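Local coordinates for heme utilization carrier protein (Escherichia coli O157:H7, PDB 6U9J) that probably binds and carries heme in the cytosol, in connection with anaerobic heme degradation to anaerobilin, at residues T102-I107 and I119-K124. Residues are numbered along the deposited sequence; the frame is centred on the assembly and turned at random.
Sequences THIALI and ILFFNK
Ala105 and Leu120 face each other as a hydrogen-bonded pair in an antiparallel beta hairpin, and their two backbone bonds are nearly twins: Ala105 N to Leu120 O and Leu120 N to Ala105 O both measure 2.9 Å, each donor lying in the carbonyl plane. Phe122 N continues the ladder to His103 O at 2.8 Å. The hairpin illustrates regular antiparallel register, the non-hydrogen-bonded pairs Ile104-Phe121 and Leu106-Ile119 alternating with the bonded ones. Towards its open end the bond from Thr102 N to Phe122 O is more bent, 143° at the hydrogen. Beside it a water links the two segments, donating to Asn123 O at 2.7 Å and also hydrogen-bonded to Thr102 OG1 and His103 ND1.

Apolar packing divides between the two faces of the sheet. On one, Ile104 lies alongside both Ile119 and Phe121: its CG2, anti to the backbone N, meets Ile119 CG2 at 3.7 Å, while CG1 approaches the Phe121 ring obliquely. Leu106 flanks Ile119 beyond. On the other face the Phe122 ring turns its edge to strand 103-111, with Ala105 CB in its plane, 3.8 Å from CE1. Further along, the side chains of Ile107 and Leu120 lie at a slant to each other, CD1 of Ile107 meeting CD2 of Leu120 at 3.7 Å.

The hairpin sits inside a six-stranded antiparallel sheet, between strands 36-40 and 128-133. Helix 26-31 packs on His103, Ala105 and Ile107, whereas helix 144-157 meets Leu106 and helix 44-51 meets Ile119 and Phe121.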
ATOM      1  N   THR A 102      -3.801 -14.213 -10.385  1.00 21.68           N
ATOM      2  CA  THR A 102      -4.377 -15.178 -11.315  1.00 21.39           C
ATOM      3  C   THR A 102      -5.078 -14.541 -12.508  1.00 20.74           C
ATOM      4  O   THR A 102      -5.294 -15.234 -13.512  1.00 22.33           O
ATOM      5  CB  THR A 102      -5.362 -16.101 -10.590  1.00 25.40           C
ATOM      6  OG1 THR A 102      -6.428 -15.324 -10.039  1.00 28.57           O
ATOM      7  CG2 THR A 102      -4.665 -16.867  -9.461  1.00 26.78           C
ATOM      8  N   HIS A 103      -5.446 -13.256 -12.429  1.00 20.49           N
ATOM      9  CA  HIS A 103      -6.085 -12.548 -13.534  1.00 19.48           C
ATOM     10  C   HIS A 103      -5.643 -11.098 -13.508  1.00 16.92           C
ATOM     11  O   HIS A 103      -5.324 -10.554 -12.447  1.00 18.53           O
ATOM     12  CB  HIS A 103      -7.622 -12.597 -13.478  1.00 19.53           C
ATOM     13  CG  HIS A 103      -8.168 -13.982 -13.597  1.00 20.73           C
ATOM     14  ND1 HIS A 103      -8.436 -14.769 -12.499  1.00 22.45           N
ATOM     15  CD2 HIS A 103      -8.446 -14.740 -14.684  1.00 24.69           C
ATOM     16  CE1 HIS A 103      -8.877 -15.947 -12.904  1.00 27.33           C
ATOM     17  NE2 HIS A 103      -8.885 -15.959 -14.226  1.00 25.69           N
ATOM     18  N   ILE A 104      -5.636 -10.486 -14.692  1.00 19.12           N
ATOM     19  CA  ILE A 104      -5.380  -9.062 -14.879  1.00 17.86           C
ATOM     20  C   ILE A 104      -6.459  -8.514 -15.800  1.00 20.23           C
ATOM     21  O   ILE A 104      -6.800  -9.148 -16.802  1.00 18.98           O
ATOM     22  CB  ILE A 104      -3.987  -8.815 -15.484  1.00 18.43           C
ATOM     23  CG1 ILE A 104      -2.906  -9.436 -14.588  1.00 18.98           C
ATOM     24  CG2 ILE A 104      -3.759  -7.307 -15.724  1.00 19.68           C
ATOM     25  CD1 ILE A 104      -1.549  -9.512 -15.265  1.00 20.42           C
ATOM     26  N   ALA A 105      -6.990  -7.338 -15.477  1.00 16.27           N
ATOM     27  CA  ALA A 105      -7.986  -6.716 -16.342  1.00 16.51           C
ATOM     28  C   ALA A 105      -7.564  -5.307 -16.717  1.00 16.37           C
ATOM     29  O   ALA A 105      -7.027  -4.568 -15.892  1.00 17.65           O
ATOM     30  CB  ALA A 105      -9.368  -6.673 -15.681  1.00 17.41           C
ATOM     31  N   LEU A 106      -7.817  -4.936 -17.966  1.00 17.59           N
ATOM     32  CA  LEU A 106      -7.754  -3.549 -18.401  1.00 16.97           C
ATOM     33  C   LEU A 106      -9.183  -3.054 -18.528  1.00 17.54           C
ATOM     34  O   LEU A 106     -10.005  -3.704 -19.180  1.00 19.73           O
ATOM     35  CB  LEU A 106      -7.018  -3.405 -19.736  1.00 18.10           C
ATOM     36  CG  LEU A 106      -5.486  -3.290 -19.641  1.00 18.67           C
ATOM     37  CD1 LEU A 106      -4.865  -4.556 -19.078  1.00 19.26           C
ATOM     38  CD2 LEU A 106      -4.876  -2.956 -21.002  1.00 20.28           C
ATOM     39  N   ILE A 107      -9.481  -1.930 -17.876  1.00 15.76           N
ATOM     40  CA  ILE A 107     -10.841  -1.410 -17.773  1.00 16.01           C
ATOM     41  C   ILE A 107     -10.895   0.042 -18.217  1.00 16.96           C
ATOM     42  O   ILE A 107     -10.051   0.854 -17.838  1.00 17.66           O
ATOM     43  CB  ILE A 107     -11.357  -1.525 -16.324  1.00 16.60           C
ATOM     44  CG1 ILE A 107     -11.381  -2.990 -15.891  1.00 21.53           C
ATOM     45  CG2 ILE A 107     -12.756  -0.868 -16.201  1.00 22.17           C
ATOM     46  CD1 ILE A 107     -11.440  -3.176 -14.385  1.00 29.15           C
ATOM     47  N   ILE A 119      -5.754  -0.692 -14.720  1.00 15.22           N
ATOM     48  CA  ILE A 119      -5.314  -2.083 -14.744  1.00 17.10           C
ATOM     49  C   ILE A 119      -5.510  -2.646 -13.348  1.00 18.79           C
ATOM     50  O   ILE A 119      -5.010  -2.074 -12.379  1.00 18.67           O
ATOM     51  CB  ILE A 119      -3.850  -2.192 -15.176  1.00 16.52           C
ATOM     52  CG1 ILE A 119      -3.676  -1.565 -16.549  1.00 18.70           C
ATOM     53  CG2 ILE A 119      -3.361  -3.659 -15.155  1.00 16.90           C
ATOM     54  CD1 ILE A 119      -2.248  -1.352 -16.935  1.00 21.11           C
ATOM     55  N   LEU A 120      -6.252  -3.743 -13.243  1.00 16.04           N
ATOM     56  CA  LEU A 120      -6.530  -4.400 -11.973  1.00 18.15           C
ATOM     57  C   LEU A 120      -5.824  -5.742 -11.957  1.00 21.56           C
ATOM     58  O   LEU A 120      -5.940  -6.520 -12.911  1.00 19.61           O
ATOM     59  CB  LEU A 120      -8.029  -4.610 -11.755  1.00 19.53           C
ATOM     60  CG  LEU A 120      -8.768  -3.517 -10.989  1.00 25.33           C
ATOM     61  CD1 LEU A 120      -8.497  -2.163 -11.619  1.00 27.93           C
ATOM     62  CD2 LEU A 120     -10.255  -3.820 -10.988  1.00 26.72           C
ATOM     63  N   PHE A 121      -5.111  -6.013 -10.871  1.00 16.95           N
ATOM     64  CA  PHE A 121      -4.469  -7.301 -10.650  1.00 16.06           C
ATOM     65  C   PHE A 121      -5.287  -8.047  -9.611  1.00 18.24           C
ATOM     66  O   PHE A 121      -5.532  -7.517  -8.524  1.00 19.95           O
ATOM     67  CB  PHE A 121      -3.026  -7.128 -10.161  1.00 19.27           C
ATOM     68  CG  PHE A 121      -2.134  -6.383 -11.123  1.00 15.06           C
ATOM     69  CD1 PHE A 121      -2.163  -4.991 -11.189  1.00 16.51           C
ATOM     70  CD2 PHE A 121      -1.252  -7.066 -11.950  1.00 18.08           C
ATOM     71  CE1 PHE A 121      -1.347  -4.300 -12.064  1.00 17.61           C
ATOM     72  CE2 PHE A 121      -0.430  -6.394 -12.819  1.00 17.95           C
ATOM     73  CZ  PHE A 121      -0.472  -5.002 -12.889  1.00 19.43           C
ATOM     74  N   PHE A 122      -5.717  -9.261  -9.942  1.00 17.07           N
ATOM     75  CA  PHE A 122      -6.609 -10.040  -9.087  1.00 18.76           C
ATOM     76  C   PHE A 122      -5.899 -11.212  -8.422  1.00 19.72           C
ATOM     77  O   PHE A 122      -5.056 -11.877  -9.038  1.00 22.01           O
ATOM     78  CB  PHE A 122      -7.781 -10.607  -9.889  1.00 17.85           C
ATOM     79  CG  PHE A 122      -8.712  -9.573 -10.412  1.00 19.97           C
ATOM     80  CD1 PHE A 122      -8.490  -8.998 -11.650  1.00 18.06           C
ATOM     81  CD2 PHE A 122      -9.794  -9.174  -9.661  1.00 22.01           C
ATOM     82  CE1 PHE A 122      -9.357  -8.032 -12.146  1.00 21.61           C
ATOM     83  CE2 PHE A 122     -10.666  -8.210 -10.143  1.00 23.20           C
ATOM     84  CZ  PHE A 122     -10.440  -7.640 -11.390  1.00 23.62           C
ATOM     85  N   ASN A 123      -6.303 -11.506  -7.185  1.00 21.33           N
ATOM     86  CA  ASN A 123      -5.858 -12.717  -6.511  1.00 20.38           C
ATOM     87  C   ASN A 123      -6.824 -13.861  -6.826  1.00 22.58           C
ATOM     88  O   ASN A 123      -7.793 -13.704  -7.573  1.00 24.99           O
ATOM     89  CB  ASN A 123      -5.711 -12.480  -5.002  1.00 24.57           C
ATOM     90  CG  ASN A 123      -7.015 -12.081  -4.327  1.00 27.70           C
ATOM     91  OD1 ASN A 123      -8.101 -12.489  -4.729  1.00 27.70           O
ATOM     92  ND2 ASN A 123      -6.902 -11.275  -3.278  1.00 36.26           N
ATOM     93  N   LYS A 124      -6.562 -15.033  -6.250  1.00 29.41           N
ATOM     94  CA  LYS A 124      -7.372 -16.200  -6.569  1.00 26.61           C
ATOM     95  C   LYS A 124      -8.783 -16.132  -6.002  1.00 31.96           C
ATOM     96  O   LYS A 124      -9.631 -16.927  -6.417  1.00 37.14           O
ATOM     97  CB  LYS A 124      -6.681 -17.467  -6.068  1.00 29.62           C
ATOM     98  CG  LYS A 124      -6.678 -17.621  -4.558  1.00 29.56           C
ATOM     99  CD  LYS A 124      -5.662 -18.677  -4.128  1.00 34.89           C
ATOM    100  CE  LYS A 124      -5.959 -19.209  -2.737  1.00 36.19           C
ATOM    101  NZ  LYS A 124      -5.877 -18.150  -1.693  1.00 36.62           N
TER
HETATM  102  O   HOH W   1      -9.119 -14.084  -9.902  1.00 26.93           O